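Local coordinates for pyruvate kinase 1 (Trypanosoma brucei brucei, PDB 4KCT), which catalyses phosphate transfer from phosphoenolpyruvate to ADP, giving pyruvate and ATP, and also has an intrinsic oxaloacetate decarboxylase activity, at residues A[82-87]-A[210-215]; A[88-93]-A[176-181]; A[316-321]-A[348-353]. All blocks are in the same frame, centred on the assembly; numbering follows the deposited sequence. Where two conformers were deposited one is given.

Interaction 1. Residues A[82-87]-A[210-215]; sequences ALDTKG and FASFIR. With K (potassium ion), chain D.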
loop_
_atom_site.group_PDB
_atom_site.type_symbol
_atom_site.label_atom_id
_atom_site.label_comp_id
_atom_site.label_asym_id
_atom_site.label_seq_id
_atom_site.Cartn_x
_atom_site.Cartn_y
_atom_site.Cartn_z
ATOM N N ALA A 82 -8.080 11.288 39.898
ATOM C CA ALA A 82 -7.198 12.267 39.269
ATOM C C ALA A 82 -7.332 13.613 39.940
ATOM O O ALA A 82 -8.438 14.090 40.170
ATOM C CB ALA A 82 -7.508 12.392 37.754
ATOM N N LEU A 83 -6.201 14.291 40.120
ATOM C CA LEU A 83 -6.194 15.639 40.676
ATOM C C LEU A 83 -5.825 16.619 39.557
ATOM O O LEU A 83 -4.737 16.536 38.993
ATOM C CB LEU A 83 -5.184 15.725 41.840
ATOM C CG LEU A 83 -5.206 17.023 42.673
ATOM C CD1 LEU A 83 -4.532 16.809 44.025
ATOM C CD2 LEU A 83 -4.558 18.188 41.909
ATOM N N ASP A 84 -6.778 17.466 39.162
ATOM C CA ASP A 84 -6.561 18.399 38.041
ATOM C C ASP A 84 -6.196 19.780 38.598
ATOM O O ASP A 84 -7.003 20.395 39.281
ATOM C CB ASP A 84 -7.839 18.464 37.161
ATOM C CG ASP A 84 -7.642 19.267 35.868
ATOM O OD1 ASP A 84 -7.152 20.409 35.950
ATOM O OD2 ASP A 84 -8.034 18.778 34.766
ATOM N N THR A 85 -4.954 20.227 38.379
ATOM C CA THR A 85 -4.438 21.402 39.109
ATOM C C THR A 85 -5.090 22.699 38.624
ATOM O O THR A 85 -5.537 22.805 37.475
ATOM C CB THR A 85 -2.903 21.536 38.974
ATOM O OG1 THR A 85 -2.576 21.689 37.597
ATOM C CG2 THR A 85 -2.221 20.284 39.522
ATOM N N LYS A 86 -5.127 23.695 39.488
ATOM C CA LYS A 86 -5.538 25.040 39.072
ATOM C C LYS A 86 -4.571 25.595 38.007
ATOM O O LYS A 86 -4.990 26.053 36.975
ATOM C CB LYS A 86 -5.586 25.990 40.290
ATOM C CG LYS A 86 -6.334 27.290 40.026
ATOM C CD LYS A 86 -6.325 28.177 41.276
ATOM C CE LYS A 86 -7.530 29.096 41.330
ATOM N NZ LYS A 86 -7.787 29.727 40.010
ATOM N N GLY A 87 -3.278 25.540 38.274
ATOM C CA GLY A 87 -2.305 25.957 37.284
ATOM C C GLY A 87 -2.116 27.467 37.267
ATOM O O GLY A 87 -2.718 28.186 38.066
ATOM N N PHE A 210 -3.562 15.627 36.532
ATOM C CA PHE A 210 -3.749 16.299 35.267
ATOM C C PHE A 210 -3.161 17.699 35.425
ATOM O O PHE A 210 -3.758 18.550 36.091
ATOM C CB PHE A 210 -5.253 16.430 34.930
ATOM C CG PHE A 210 -5.982 15.112 34.778
ATOM C CD1 PHE A 210 -5.293 13.915 34.611
ATOM C CD2 PHE A 210 -7.373 15.094 34.728
ATOM C CE1 PHE A 210 -5.981 12.715 34.426
ATOM C CE2 PHE A 210 -8.063 13.912 34.484
ATOM C CZ PHE A 210 -7.369 12.719 34.354
ATOM N N ALA A 211 -1.968 17.912 34.871
ATOM C CA ALA A 211 -1.183 19.114 35.165
ATOM C C ALA A 211 -1.514 20.190 34.146
ATOM O O ALA A 211 -1.320 19.997 32.940
ATOM C CB ALA A 211 0.316 18.794 35.123
ATOM N N SER A 212 -2.035 21.313 34.634
ATOM C CA SER A 212 -2.547 22.373 33.773
ATOM C C SER A 212 -1.467 23.162 33.071
ATOM O O SER A 212 -0.356 23.402 33.631
ATOM C CB SER A 212 -3.461 23.317 34.557
ATOM O OG SER A 212 -4.673 22.666 34.889
ATOM N N PHE A 213 -1.787 23.566 31.844
ATOM C CA PHE A 213 -0.967 24.525 31.074
ATOM C C PHE A 213 0.499 24.139 30.968
ATOM O O PHE A 213 1.390 24.992 31.107
ATOM C CB PHE A 213 -1.093 25.954 31.658
ATOM C CG PHE A 213 -1.940 26.862 30.819
ATOM C CD1 PHE A 213 -1.398 27.489 29.690
ATOM C CD2 PHE A 213 -3.327 26.932 31.030
ATOM C CE1 PHE A 213 -2.203 28.252 28.846
ATOM C CE2 PHE A 213 -4.134 27.702 30.194
ATOM C CZ PHE A 213 -3.577 28.337 29.080
ATOM N N ILE A 214 0.758 22.892 30.598
ATOM C CA ILE A 214 2.135 22.460 30.387
ATOM C C ILE A 214 2.673 23.032 29.061
ATOM O O ILE A 214 2.098 22.801 27.979
ATOM C CB ILE A 214 2.243 20.911 30.415
ATOM C CG1 ILE A 214 1.911 20.381 31.836
ATOM C CG2 ILE A 214 3.631 20.447 29.965
ATOM C CD1 ILE A 214 2.856 20.867 32.947
ATOM N N ARG A 215 3.754 23.801 29.158
ATOM C CA ARG A 215 4.263 24.475 27.982
ATOM C C ARG A 215 5.535 23.838 27.450
ATOM O O ARG A 215 5.851 23.986 26.271
ATOM C CB ARG A 215 4.445 25.970 28.243
ATOM C CG ARG A 215 3.127 26.700 28.495
ATOM C CD ARG A 215 3.269 27.755 29.589
ATOM N NE ARG A 215 3.042 27.230 30.945
ATOM C CZ ARG A 215 3.593 27.752 32.042
ATOM N NH1 ARG A 215 3.312 27.262 33.251
ATOM N NH2 ARG A 215 4.393 28.801 31.930
HETATM K K K D . -8.187 22.746 36.730
HETATM O O HOH W 1 -7.122 24.759 35.451
HETATM O O HOH W 2 -9.727 22.947 34.282
#
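The Phe210 ring meets 82-87 in two ways. Ala82 CB sits over one face in a CH-pi contact, 3.6 Å from the centroid of the Phe210 ring. Asp84 OD2 lies at the ring edge, in its plane, 3.7 Å from Phe210 CD2. The carboxylate is turned almost upright to the ring, with the planes 84° apart. Asp84 CG is anti to the backbone N (chi1 -172°), which carries the carboxylate across Phe210 CB. OD2 also forms salt bridges with Arg50 and Lys239, while Asp84 OD1 binds the potassium ion at 2.7 Å.

These are neighbouring parallel strands of the TIM barrel. Phe210 N donates to Leu83 O, and Thr85 N donates to Phe210 O. At Thr85 and Ser212 side chains join the pairing. Ser212 N gives a nearly straight bond, 168° at the hydrogen, to Thr85 OG1 at 3.0 Å. Ser212 OG donates to Thr85 O over 2.7 Å, and Lys239 NZ bonds to the same hydroxyl. Thr85 O is a potassium ligand too, 2.8 Å from the ion. Asn52, Ser54 and two waters complete the potassium site.

Thr85 O thus serves the cation and the Ser212 hydroxyl together. The ion probably polarises this carbonyl, and the serine bond would help fix its direction. These two segments therefore help shape the potassium site and reach Lys239 of the pyruvate pocket.

Interaction 2. Residues A[88-93]-A[176-181]; sequences PEIRTG and RGINLP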
loop_
_atom_site.group_PDB
_atom_site.type_symbol
_atom_site.label_atom_id
_atom_site.label_comp_id
_atom_site.label_asym_id
_atom_site.label_seq_id
_atom_site.Cartn_x
_atom_site.Cartn_y
_atom_site.Cartn_z
ATOM N N PRO A 88 -1.266 27.946 36.370
ATOM C CA PRO A 88 -0.874 29.346 36.281
ATOM C C PRO A 88 -1.983 30.153 35.654
ATOM O O PRO A 88 -2.827 29.597 34.931
ATOM C CB PRO A 88 0.333 29.302 35.331
ATOM C CG PRO A 88 0.028 28.149 34.431
ATOM C CD PRO A 88 -0.620 27.123 35.327
ATOM N N GLU A 89 -2.075 31.432 36.004
ATOM C CA GLU A 89 -3.035 32.294 35.331
ATOM C C GLU A 89 -2.572 33.737 35.290
ATOM O O GLU A 89 -1.686 34.142 36.054
ATOM C CB GLU A 89 -4.419 32.186 35.980
ATOM C CG GLU A 89 -4.416 32.353 37.477
ATOM C CD GLU A 89 -5.815 32.292 38.065
ATOM O OE1 GLU A 89 -5.989 32.711 39.228
ATOM O OE2 GLU A 89 -6.737 31.810 37.372
ATOM N N ILE A 90 -2.982 34.422 34.244
ATOM C CA ILE A 90 -2.807 35.852 34.165
ATOM C C ILE A 90 -4.181 36.464 34.295
ATOM O O ILE A 90 -5.139 36.012 33.654
ATOM C CB ILE A 90 -2.204 36.269 32.811
ATOM C CG1 ILE A 90 -0.875 35.549 32.576
ATOM C CG2 ILE A 90 -2.079 37.792 32.726
ATOM C CD1 ILE A 90 -0.348 35.710 31.157
ATOM N N ARG A 91 -4.294 37.466 35.153
ATOM C CA ARG A 91 -5.552 38.144 35.347
ATOM C C ARG A 91 -5.399 39.649 35.276
ATOM O O ARG A 91 -4.278 40.186 35.447
ATOM C CB ARG A 91 -6.188 37.707 36.679
ATOM C CG ARG A 91 -6.733 36.272 36.648
ATOM C CD ARG A 91 -7.337 35.850 37.984
ATOM N NE ARG A 91 -6.441 36.181 39.096
ATOM C CZ ARG A 91 -6.817 36.296 40.375
ATOM N NH1 ARG A 91 -5.926 36.650 41.296
ATOM N NH2 ARG A 91 -8.073 36.047 40.738
ATOM N N THR A 92 -6.511 40.343 35.006
ATOM C CA THR A 92 -6.577 41.792 35.170
ATOM C C THR A 92 -6.448 42.131 36.645
ATOM O O THR A 92 -6.644 41.263 37.508
ATOM C CB THR A 92 -7.922 42.373 34.645
ATOM O OG1 THR A 92 -8.986 42.014 35.538
ATOM C CG2 THR A 92 -8.251 41.836 33.238
ATOM N N GLY A 93 -6.256 43.415 36.935
ATOM C CA GLY A 93 -6.529 43.955 38.262
ATOM C C GLY A 93 -8.014 44.150 38.537
ATOM O O GLY A 93 -8.871 43.524 37.891
ATOM N N ARG A 176 -10.506 39.404 35.883
ATOM C CA ARG A 176 -10.882 38.471 34.822
ATOM C C ARG A 176 -9.637 37.834 34.199
ATOM O O ARG A 176 -8.537 38.406 34.258
ATOM C CB ARG A 176 -11.683 39.195 33.742
ATOM C CG ARG A 176 -12.955 39.869 34.248
ATOM C CD ARG A 176 -13.943 38.835 34.733
ATOM N NE ARG A 176 -13.678 38.492 36.117
ATOM C CZ ARG A 176 -14.141 37.407 36.715
ATOM N NH1 ARG A 176 -13.778 37.141 37.962
ATOM N NH2 ARG A 176 -14.969 36.592 36.073
ATOM N N GLY A 177 -9.788 36.596 33.724
ATOM C CA GLY A 177 -8.697 35.875 33.048
ATOM C C GLY A 177 -8.190 36.576 31.792
ATOM O O GLY A 177 -8.976 37.143 31.016
ATOM N N ILE A 178 -6.883 36.439 31.542
ATOM C CA ILE A 178 -6.220 36.974 30.342
ATOM C C ILE A 178 -5.575 35.809 29.581
ATOM O O ILE A 178 -4.980 34.908 30.191
ATOM C CB ILE A 178 -5.107 37.992 30.761
ATOM C CG1 ILE A 178 -5.733 39.274 31.344
ATOM C CG2 ILE A 178 -4.149 38.301 29.600
ATOM C CD1 ILE A 178 -6.481 40.117 30.312
ATOM N N ASN A 179 -5.704 35.805 28.251
ATOM C CA ASN A 179 -4.932 34.895 27.416
ATOM C C ASN A 179 -4.158 35.692 26.398
ATOM O O ASN A 179 -4.614 36.721 25.948
ATOM C CB ASN A 179 -5.852 33.885 26.698
ATOM C CG ASN A 179 -6.545 32.944 27.674
ATOM O OD1 ASN A 179 -7.569 33.289 28.242
ATOM N ND2 ASN A 179 -5.880 31.846 28.010
ATOM N N LEU A 180 -2.938 35.263 26.121
ATOM C CA LEU A 180 -2.090 35.959 25.174
ATOM C C LEU A 180 -1.867 35.012 24.001
ATOM O O LEU A 180 -0.875 34.269 23.971
ATOM C CB LEU A 180 -0.750 36.296 25.850
ATOM C CG LEU A 180 -0.569 37.620 26.619
ATOM C CD1 LEU A 180 -1.812 38.466 26.866
ATOM C CD2 LEU A 180 0.368 37.533 27.822
ATOM N N PRO A 181 -2.809 35.008 23.036
ATOM C CA PRO A 181 -2.871 33.904 22.061
ATOM C C PRO A 181 -1.642 33.927 21.176
ATOM O O PRO A 181 -1.208 34.998 20.758
ATOM C CB PRO A 181 -4.136 34.217 21.244
ATOM C CG PRO A 181 -4.366 35.681 21.437
ATOM C CD PRO A 181 -3.893 35.983 22.841
HETATM O O HOH W 3 -4.665 33.157 32.309
#
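The Arg91 guanidinium, whose aliphatic stem rests on Arg176 O, has Glu89 OE1 above one face. Glu89 OE1 stands 3.5 Å from Arg91 NE, toward the rim of the group, so the pair is held by charge and no N-H points at the oxygen. Across the contact, the Arg176 carbonyl receives Thr92 N in its own plane, at 2.9 Å from Arg176 O. Arg91 CB touches Arg176 O at 3.4 Å. The side chain of Arg176 starts away from 88-93, and its NE bonds to Asp174 O.

Thr92 answers the backbone with its side chain. With chi1 at 72°, OG1 lies between the backbone N and the carbonyl carbon. There Thr92 OG1 accepts from Arg176 N over 3.0 Å and donates to Gly93 O, on a lone pair of that carbonyl. The Thr92 methyl, CG2, meets Ile178 CD1 at 3.8 Å, the two side chains crossing at about a right angle.

Further along, Ile178 N donates to Ile90 O at 2.8 Å, tilted 33° from the carbonyl plane. The return link goes through a water, which accepts from Ile90 N and donates to Ile178 O. Ile90 CG2 packs on Ile178 CB at 3.6 Å, and Ile90 CD1 reaches Leu180 CD2 at 3.9 Å. Val144 of strand 141-144 touches both Thr92 and Ile178.

Strands 90-91 and 177-179 pair antiparallel but splayed, 128° apart, at the margin of the mixed sheet of the B domain, the lid inserted in the barrel. Strand 90-91 is weakly bonded. A threonine hydroxyl and a bridging water satisfy polar groups that direct strand pairing leaves over, and Ile90 and Ile178 pack on each other on one face of the sheet.

Interaction 3. Residues A[316-321]-A[348-353]; sequences DVANAV and ARICVE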
loop_
_atom_site.group_PDB
_atom_site.type_symbol
_atom_site.label_atom_id
_atom_site.label_comp_id
_atom_site.label_asym_id
_atom_site.label_seq_id
_atom_site.Cartn_x
_atom_site.Cartn_y
_atom_site.Cartn_z
ATOM N N ASP A 316 -18.786 14.396 17.917
ATOM C CA ASP A 316 -17.545 14.749 18.614
ATOM C C ASP A 316 -17.007 13.550 19.416
ATOM O O ASP A 316 -15.796 13.241 19.372
ATOM C CB ASP A 316 -17.825 15.926 19.565
ATOM C CG ASP A 316 -16.549 16.514 20.181
ATOM O OD1 ASP A 316 -15.522 16.665 19.477
ATOM O OD2 ASP A 316 -16.566 16.795 21.390
ATOM N N VAL A 317 -17.862 12.931 20.214
ATOM C CA VAL A 317 -17.416 11.751 20.974
ATOM C C VAL A 317 -16.942 10.619 20.038
ATOM O O VAL A 317 -15.848 10.045 20.231
ATOM C CB VAL A 317 -18.500 11.260 21.962
ATOM C CG1 VAL A 317 -18.064 9.973 22.656
ATOM C CG2 VAL A 317 -18.802 12.356 23.007
ATOM N N ALA A 318 -17.734 10.313 19.015
ATOM C CA ALA A 318 -17.402 9.202 18.111
ATOM C C ALA A 318 -16.081 9.511 17.419
ATOM O O ALA A 318 -15.220 8.657 17.290
ATOM C CB ALA A 318 -18.517 8.995 17.070
ATOM N N ASN A 319 -15.909 10.749 16.993
ATOM C CA ASN A 319 -14.673 11.110 16.295
ATOM C C ASN A 319 -13.416 11.155 17.149
ATOM O O ASN A 319 -12.322 10.815 16.665
ATOM C CB ASN A 319 -14.855 12.407 15.492
ATOM C CG ASN A 319 -15.570 12.161 14.179
ATOM O OD1 ASN A 319 -15.160 11.283 13.412
ATOM N ND2 ASN A 319 -16.746 12.767 14.012
ATOM N N ALA A 320 -13.565 11.500 18.434
ATOM C CA ALA A 320 -12.435 11.398 19.381
ATOM C C ALA A 320 -11.988 9.935 19.514
ATOM O O ALA A 320 -10.789 9.630 19.454
ATOM C CB ALA A 320 -12.804 11.984 20.767
ATOM N N VAL A 321 -12.948 9.027 19.551
ATOM C CA VAL A 321 -12.615 7.599 19.601
ATOM C C VAL A 321 -11.964 7.115 18.281
ATOM O O VAL A 321 -10.880 6.497 18.289
ATOM C CB VAL A 321 -13.868 6.767 19.874
ATOM C CG1 VAL A 321 -13.582 5.291 19.620
ATOM C CG2 VAL A 321 -14.341 7.017 21.311
ATOM N N ALA A 348 -20.830 6.265 26.863
ATOM C CA ALA A 348 -20.496 4.836 26.691
ATOM C C ALA A 348 -21.073 4.208 25.411
ATOM O O ALA A 348 -20.369 3.479 24.715
ATOM C CB ALA A 348 -20.921 4.031 27.924
ATOM N N ARG A 349 -22.339 4.486 25.098
ATOM C CA ARG A 349 -22.966 3.899 23.905
ATOM C C ARG A 349 -22.335 4.453 22.626
ATOM O O ARG A 349 -22.142 3.718 21.644
ATOM C CB ARG A 349 -24.500 4.171 23.884
ATOM C CG ARG A 349 -25.264 3.343 24.905
ATOM C CD ARG A 349 -26.776 3.286 24.622
ATOM N NE ARG A 349 -27.398 4.604 24.588
ATOM C CZ ARG A 349 -27.859 5.273 25.654
ATOM N NH1 ARG A 349 -28.450 6.448 25.492
ATOM N NH2 ARG A 349 -27.706 4.796 26.880
ATOM N N ILE A 350 -21.996 5.742 22.641
ATOM C CA ILE A 350 -21.314 6.344 21.487
ATOM C C ILE A 350 -19.908 5.731 21.307
ATOM O O ILE A 350 -19.500 5.429 20.166
ATOM C CB ILE A 350 -21.212 7.893 21.602
ATOM C CG1 ILE A 350 -22.602 8.556 21.695
ATOM C CG2 ILE A 350 -20.432 8.493 20.433
ATOM C CD1 ILE A 350 -22.509 9.960 22.341
ATOM N N CYS A 351 -19.140 5.635 22.398
ATOM C CA CYS A 351 -17.826 4.984 22.341
ATOM C C CYS A 351 -17.925 3.612 21.705
ATOM O O CYS A 351 -17.147 3.265 20.825
ATOM C CB CYS A 351 -17.257 4.815 23.746
ATOM S SG CYS A 351 -16.627 6.371 24.390
ATOM N N VAL A 352 -18.885 2.822 22.166
ATOM C CA VAL A 352 -19.075 1.469 21.610
ATOM C C VAL A 352 -19.407 1.442 20.117
ATOM O O VAL A 352 -18.863 0.598 19.367
ATOM C CB VAL A 352 -20.094 0.652 22.434
ATOM C CG1 VAL A 352 -20.548 -0.584 21.652
ATOM C CG2 VAL A 352 -19.472 0.247 23.768
ATOM N N GLU A 353 -20.283 2.355 19.661
ATOM C CA GLU A 353 -20.585 2.442 18.230
ATOM C C GLU A 353 -19.318 2.793 17.429
ATOM O O GLU A 353 -19.064 2.206 16.380
ATOM C CB GLU A 353 -21.670 3.493 17.934
ATOM C CG GLU A 353 -23.060 3.097 18.359
ATOM C CD GLU A 353 -23.670 2.016 17.484
ATOM O OE1 GLU A 353 -24.685 1.435 17.905
ATOM O OE2 GLU A 353 -23.215 1.842 16.334
#
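Ile350 leads the packing of helix 348-353 on helix 316-321. Ile350 CB faces the other helix and already lies 3.9 Å from Val317 CG1. There the side chain divides. The CG2 methyl is anti to the backbone N and goes straight into the neighbouring helix. Ile350 CG2 touches Val317 CG1 at 3.6 Å and Ala318 CB at 3.9 Å, and it lies against the backbone itself, 3.5 Å from Ala318 N. This close approach is consistent with the small size of the alanine side chain. The other branch, CG1, heads off from Val317. At the tip, Ile350 CD1 swings back to 4.5 Å from Val317 CG1, a looser approach than that of CG2. The Val317 and Ile350 side chains cross at about a right angle.

Both helices belong to the outer layer of the TIM barrel. Helix 311-323 precedes strand 327-330, the eighth strand, and helix 340-356 follows it. They are therefore neighbours round the barrel, and here their axes come within 8.5 Å with an angle of 46° between their directions. Val328 of the strand between them touches Ala320 and Cys351 from the barrel side.

Cys351 makes the second part of the contact. Its SG lies near two valines one helical turn apart. Cys351 SG is 3.9 Å from Val321 CG2 and 4.2 Å from Val317 CG1. The side-chain contacts are apolar. Buried charges beside the packing have partners: Asp316 pairs with Arg263 of the pyruvate pocket and bonds to Ser315 of the second subunit, while Glu353 forms a salt bridge with Lys274 of that subunit.

In the fold
Interactions 1 and 2 are joined directly, since Gly87 leads into Pro88. They also touch in space: Pro88 CG packs on Phe213 CB at 3.7 Å and on Arg215 NH1 at 3.6 Å. Interaction 2 is nested in the loop closed by interaction 1, so the B domain leaves the barrel where strand 80-84 ends. The side chain of Asp84 comes within about 5 Å of pyruvate, and that of Ser212 within about 5 Å of magnesium. Interaction 3 touches neither of the other two: its nearest atoms are about 15 Å from those of interaction 1. It joins outer helices of the same barrel, beside a neighbouring subunit.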